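Local coordinates for protein succinate dehydrogenase subunit A (PDB 7D6V) that probably oxidises succinate to fumarate as the FAD-carrying flavoprotein subunit of the membrane-bound succinate dehydrogenase Sdh1, at residues A[463-466]-A[467-471]; A[537-540]-A[541-544]. One frame throughout, in Å; residues are numbered along the deposited sequence.

Contact 1: residues A[463-466]-A[467-471]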
ATOM      1  N   ASP A 463      -3.484  30.248  25.834  1.00 23.92           N
ATOM      2  CA  ASP A 463      -4.354  29.238  26.427  1.00 23.92           C
ATOM      3  C   ASP A 463      -4.128  27.871  25.792  1.00 23.92           C
ATOM      4  O   ASP A 463      -4.045  26.857  26.496  1.00 23.92           O
ATOM      5  CB  ASP A 463      -5.814  29.656  26.282  1.00 23.92           C
ATOM      6  CG  ASP A 463      -6.265  30.589  27.382  1.00 23.92           C
ATOM      7  OD1 ASP A 463      -5.864  30.375  28.545  1.00 23.92           O
ATOM      8  OD2 ASP A 463      -7.020  31.539  27.083  1.00 23.92           O
ATOM      9  N   ALA A 464      -4.027  27.826  24.462  1.00 20.72           N
ATOM     10  CA  ALA A 464      -3.799  26.554  23.783  1.00 20.72           C
ATOM     11  C   ALA A 464      -2.444  25.963  24.154  1.00 20.72           C
ATOM     12  O   ALA A 464      -2.319  24.746  24.352  1.00 20.72           O
ATOM     13  CB  ALA A 464      -3.913  26.739  22.273  1.00 20.72           C
ATOM     14  N   THR A 465      -1.417  26.809  24.248  1.00 21.30           N
ATOM     15  CA  THR A 465      -0.096  26.344  24.656  1.00 21.30           C
ATOM     16  C   THR A 465      -0.132  25.756  26.062  1.00 21.30           C
ATOM     17  O   THR A 465       0.432  24.684  26.318  1.00 21.30           O
ATOM     18  CB  THR A 465       0.900  27.499  24.584  1.00 21.30           C
ATOM     19  OG1 THR A 465       0.806  28.128  23.303  1.00 21.30           O
ATOM     20  CG2 THR A 465       2.311  27.004  24.790  1.00 21.30           C
ATOM     21  N   ARG A 466      -0.797  26.449  26.986  1.00 22.28           N
ATOM     22  CA  ARG A 466      -0.916  25.949  28.350  1.00 22.28           C
ATOM     23  C   ARG A 466      -1.638  24.612  28.377  1.00 22.28           C
ATOM     24  O   ARG A 466      -1.220  23.681  29.078  1.00 22.28           O
ATOM     25  CB  ARG A 466      -1.660  26.973  29.203  1.00 22.28           C
ATOM     26  CG  ARG A 466      -0.813  27.659  30.243  1.00 22.28           C
ATOM     27  CD  ARG A 466      -1.682  28.242  31.341  1.00 22.28           C
ATOM     28  NE  ARG A 466      -2.609  29.249  30.826  1.00 22.28           N
ATOM     29  CZ  ARG A 466      -2.256  30.448  30.371  1.00 22.28           C
ATOM     30  NH1 ARG A 466      -3.183  31.282  29.925  1.00 22.28           N
ATOM     31  NH2 ARG A 466      -0.982  30.820  30.364  1.00 22.28           N
ATOM     32  N   LEU A 467      -2.720  24.495  27.606  1.00 20.07           N
ATOM     33  CA  LEU A 467      -3.490  23.259  27.585  1.00 20.07           C
ATOM     34  C   LEU A 467      -2.663  22.097  27.053  1.00 20.07           C
ATOM     35  O   LEU A 467      -2.700  20.996  27.614  1.00 20.07           O
ATOM     36  CB  LEU A 467      -4.757  23.453  26.752  1.00 20.07           C
ATOM     37  CG  LEU A 467      -5.869  22.416  26.900  1.00 20.07           C
ATOM     38  CD1 LEU A 467      -7.225  23.084  26.772  1.00 20.07           C
ATOM     39  CD2 LEU A 467      -5.718  21.308  25.872  1.00 20.07           C
ATOM     40  N   VAL A 468      -1.908  22.314  25.974  1.00 18.89           N
ATOM     41  CA  VAL A 468      -1.134  21.206  25.422  1.00 18.89           C
ATOM     42  C   VAL A 468       0.113  20.901  26.243  1.00 18.89           C
ATOM     43  O   VAL A 468       0.648  19.790  26.141  1.00 18.89           O
ATOM     44  CB  VAL A 468      -0.731  21.454  23.958  1.00 18.89           C
ATOM     45  CG1 VAL A 468      -1.961  21.640  23.099  1.00 18.89           C
ATOM     46  CG2 VAL A 468       0.196  22.647  23.846  1.00 18.89           C
ATOM     47  N   LEU A 469       0.594  21.843  27.052  1.00 19.43           N
ATOM     48  CA  LEU A 469       1.739  21.579  27.912  1.00 19.43           C
ATOM     49  C   LEU A 469       1.353  21.069  29.294  1.00 19.43           C
ATOM     50  O   LEU A 469       2.238  20.657  30.050  1.00 19.43           O
ATOM     51  CB  LEU A 469       2.590  22.843  28.062  1.00 19.43           C
ATOM     52  CG  LEU A 469       3.502  23.205  26.891  1.00 19.43           C
ATOM     53  CD1 LEU A 469       4.465  24.299  27.296  1.00 19.43           C
ATOM     54  CD2 LEU A 469       4.255  21.987  26.398  1.00 19.43           C
ATOM     55  N   ALA A 470       0.066  21.094  29.639  1.00 20.88           N
ATOM     56  CA  ALA A 470      -0.361  20.651  30.965  1.00 20.88           C
ATOM     57  C   ALA A 470       0.040  19.221  31.325  1.00 20.88           C
ATOM     58  O   ALA A 470       0.420  18.998  32.487  1.00 20.88           O
ATOM     59  CB  ALA A 470      -1.879  20.834  31.097  1.00 20.88           C
ATOM     60  N   PRO A 471      -0.032  18.221  30.436  1.00 20.45           N
ATOM     61  CA  PRO A 471       0.311  16.850  30.852  1.00 20.45           C
ATOM     62  C   PRO A 471       1.764  16.635  31.254  1.00 20.45           C
ATOM     63  O   PRO A 471       2.117  15.505  31.603  1.00 20.45           O
ATOM     64  CB  PRO A 471      -0.033  16.008  29.611  1.00 20.45           C
ATOM     65  CG  PRO A 471      -0.204  16.974  28.505  1.00 20.45           C
ATOM     66  CD  PRO A 471      -0.710  18.217  29.131  1.00 20.45           C
TER

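Contact 2: residues A[537-540]-A[541-544]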
ATOM      1  N   ALA A 537      -2.014  11.466  25.236  1.00 16.87           N
ATOM      2  CA  ALA A 537      -2.635  12.292  26.264  1.00 16.87           C
ATOM      3  C   ALA A 537      -3.405  13.450  25.648  1.00 16.87           C
ATOM      4  O   ALA A 537      -4.455  13.852  26.163  1.00 16.87           O
ATOM      5  CB  ALA A 537      -1.575  12.809  27.232  1.00 16.87           C
ATOM      6  N   ILE A 538      -2.894  14.010  24.552  1.00 17.02           N
ATOM      7  CA  ILE A 538      -3.614  15.086  23.879  1.00 17.02           C
ATOM      8  C   ILE A 538      -4.866  14.552  23.186  1.00 17.02           C
ATOM      9  O   ILE A 538      -5.938  15.159  23.266  1.00 17.02           O
ATOM     10  CB  ILE A 538      -2.685  15.817  22.894  1.00 17.02           C
ATOM     11  CG1 ILE A 538      -1.569  16.532  23.650  1.00 17.02           C
ATOM     12  CG2 ILE A 538      -3.464  16.816  22.059  1.00 17.02           C
ATOM     13  CD1 ILE A 538      -0.429  16.967  22.764  1.00 17.02           C
ATOM     14  N   ASP A 539      -4.751  13.412  22.498  1.00 18.31           N
ATOM     15  CA  ASP A 539      -5.893  12.828  21.794  1.00 18.31           C
ATOM     16  C   ASP A 539      -7.004  12.375  22.735  1.00 18.31           C
ATOM     17  O   ASP A 539      -8.166  12.284  22.311  1.00 18.31           O
ATOM     18  CB  ASP A 539      -5.444  11.635  20.950  1.00 18.31           C
ATOM     19  CG  ASP A 539      -4.529  12.031  19.813  1.00 18.31           C
ATOM     20  OD1 ASP A 539      -4.771  13.084  19.186  1.00 18.31           O
ATOM     21  OD2 ASP A 539      -3.573  11.278  19.534  1.00 18.31           O
ATOM     22  N   MET A 540      -6.667  12.064  23.988  1.00 19.12           N
ATOM     23  CA  MET A 540      -7.653  11.502  24.900  1.00 19.12           C
ATOM     24  C   MET A 540      -8.793  12.471  25.187  1.00 19.12           C
ATOM     25  O   MET A 540      -9.920  12.034  25.431  1.00 19.12           O
ATOM     26  CB  MET A 540      -6.976  11.077  26.200  1.00 19.12           C
ATOM     27  CG  MET A 540      -6.613   9.601  26.260  1.00 19.12           C
ATOM     28  SD  MET A 540      -8.007   8.513  25.924  1.00 19.12           S
ATOM     29  CE  MET A 540      -8.856   8.574  27.497  1.00 19.12           C
ATOM     30  N   ARG A 541      -8.538  13.782  25.156  1.00 18.84           N
ATOM     31  CA  ARG A 541      -9.613  14.731  25.436  1.00 18.84           C
ATOM     32  C   ARG A 541     -10.647  14.746  24.312  1.00 18.84           C
ATOM     33  O   ARG A 541     -11.860  14.763  24.569  1.00 18.84           O
ATOM     34  CB  ARG A 541      -9.029  16.125  25.692  1.00 18.84           C
ATOM     35  CG  ARG A 541      -8.524  16.868  24.466  1.00 18.84           C
ATOM     36  CD  ARG A 541      -7.791  18.145  24.838  1.00 18.84           C
ATOM     37  NE  ARG A 541      -8.691  19.226  25.229  1.00 18.84           N
ATOM     38  CZ  ARG A 541      -8.782  20.390  24.593  1.00 18.84           C
ATOM     39  NH1 ARG A 541      -8.031  20.627  23.529  1.00 18.84           N
ATOM     40  NH2 ARG A 541      -9.622  21.317  25.022  1.00 18.84           N
ATOM     41  N   ASN A 542     -10.186  14.697  23.058  1.00 18.26           N
ATOM     42  CA  ASN A 542     -11.103  14.572  21.934  1.00 18.26           C
ATOM     43  C   ASN A 542     -11.866  13.260  22.000  1.00 18.26           C
ATOM     44  O   ASN A 542     -13.076  13.220  21.740  1.00 18.26           O
ATOM     45  CB  ASN A 542     -10.338  14.672  20.617  1.00 18.26           C
ATOM     46  CG  ASN A 542      -9.416  15.865  20.570  1.00 18.26           C
ATOM     47  OD1 ASN A 542      -9.764  16.949  21.031  1.00 18.26           O
ATOM     48  ND2 ASN A 542      -8.230  15.672  20.015  1.00 18.26           N
ATOM     49  N   MET A 543     -11.171  12.173  22.345  1.00 19.47           N
ATOM     50  CA  MET A 543     -11.846  10.883  22.435  1.00 19.47           C
ATOM     51  C   MET A 543     -12.923  10.895  23.514  1.00 19.47           C
ATOM     52  O   MET A 543     -14.018  10.362  23.309  1.00 19.47           O
ATOM     53  CB  MET A 543     -10.829   9.771  22.685  1.00 19.47           C
ATOM     54  CG  MET A 543     -10.262   9.181  21.410  1.00 19.47           C
ATOM     55  SD  MET A 543      -9.235   7.728  21.666  1.00 19.47           S
ATOM     56  CE  MET A 543      -7.659   8.486  22.036  1.00 19.47           C
ATOM     57  N   LEU A 544     -12.637  11.511  24.662  1.00 19.85           N
ATOM     58  CA  LEU A 544     -13.623  11.581  25.737  1.00 19.85           C
ATOM     59  C   LEU A 544     -14.835  12.407  25.328  1.00 19.85           C
ATOM     60  O   LEU A 544     -15.980  12.018  25.600  1.00 19.85           O
ATOM     61  CB  LEU A 544     -12.984  12.156  26.999  1.00 19.85           C
ATOM     62  CG  LEU A 544     -12.012  11.254  27.761  1.00 19.85           C
ATOM     63  CD1 LEU A 544     -11.246  12.050  28.804  1.00 19.85           C
ATOM     64  CD2 LEU A 544     -12.744  10.094  28.405  1.00 19.85           C
TER

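Contact 1: residues A[463-466]-A[467-471]
Leu467, Val468 and Leu469 each send their backbone N-H back to the carbonyl four residues earlier, continuing the alpha-helical winding of helix 458-469. Leu467 N reaches Asp463 O at 2.9 Å, and Val468 N reaches Ala464 O at 3.0 Å. The third bond, Leu469 N to Thr465 O, is bent to 140°, and the same N-H makes a second, weak bond to Arg466 O at 3.3 Å. The sharing between an i-4 and an i-3 carbonyl is consistent with tighter winding ahead, and residues 470-471 have 3-10 geometry. Among the side chains, Thr465 OG1 is hydrogen-bonded to Val461 O, in the preceding turn.

Apolar side chains lie back over the carbonyls of the preceding turn. Val468 CG2, between its own backbone N and carbonyl carbon (chi1 -60° places CG1 anti to that carbon), comes to 3.2 Å from Thr465 O. Leu469 CB and CG rest against the same oxygen, and its CD1 lies 4.3 Å from Thr465 CG2, a loose side-chain contact. Phe197 of strand 197-200 packs on Thr465, Val468 and Leu469, joining this face of the helix to the neighbouring sheet.

The charged pair sits on an exposed side. Arg466, its chain bent at chi3, folds back by one turn to make a salt bridge from NH1 to Asp463 OD1 at 3.1 Å. NH1 meets the oxygen from above the carboxylate plane, 51° out of it, so the pair is not the flat, in-plane kind.

An exposed i to i+3 salt bridge and apolar residues on the sheet side are characteristic of an amphipathic helix, here passing into a 3-10 segment.

Contact 2: residues A[537-540]-A[541-544]
A buried turn of helix 532-556, in the fumarate reductase flavoprotein C-terminal family region, brings Met540 against Met543 and Leu544. Met540 SD lies 3.9 Å from Met543 CE, and Met540 CE is 4.1 Å from Leu544 CG, the side chains crossing at a slant in both pairs. Bends at chi2 (-54°) and chi3 turn the Met540 thioether along the helix toward the next turn. Met543 CE also approaches Asp539 CB at 4.0 Å. His485 and Leu488 of helix 481-495 pack on both methionines, while Leu515 of helix 502-518 meets Leu544.

Beneath these side chains, Met543 N donates to Asp539 O at 3.0 Å, in the carbonyl plane, and Leu544 N to Met540 O at 2.9 Å. The preceding bond, Arg541 N to Ile538 O, is weak at 3.5 Å; Arg541 CG, which chi1 of 74° sets between its backbone N and carbonyl carbon, lies over that same oxygen.

Asn542 directs its amide oxygen to Arg235. The whole is a buried helix turn of the fumarate reductase flavoprotein C-terminal family region, with Met540, Met543 and Leu544 packed on helices 481-495 and 502-518 and the Asp539 side chain about 6 Å from the FAD.

How the contacts relate
Contact 1 comes first along the chain, at the C-terminal end of helix 458-469; helices 481-495 and 502-518 follow before contact 2 begins within helix 532-556. Each is local to its own helix and closes no long loop, so the two stand in series and neither nest nor cross. Their centres are 13 Å apart, and the helices meet where Leu467 CD2 packs 3.4 Å from Arg541 NH1. Pro471 also packs on Ala537, and Trp534 NE1 of helix 532-556 is hydrogen-bonded to Val468 O. The more peripheral contact 1, whose residues touch strands 184-191 and 197-200, is thereby joined to the buried contact 2 near the FAD.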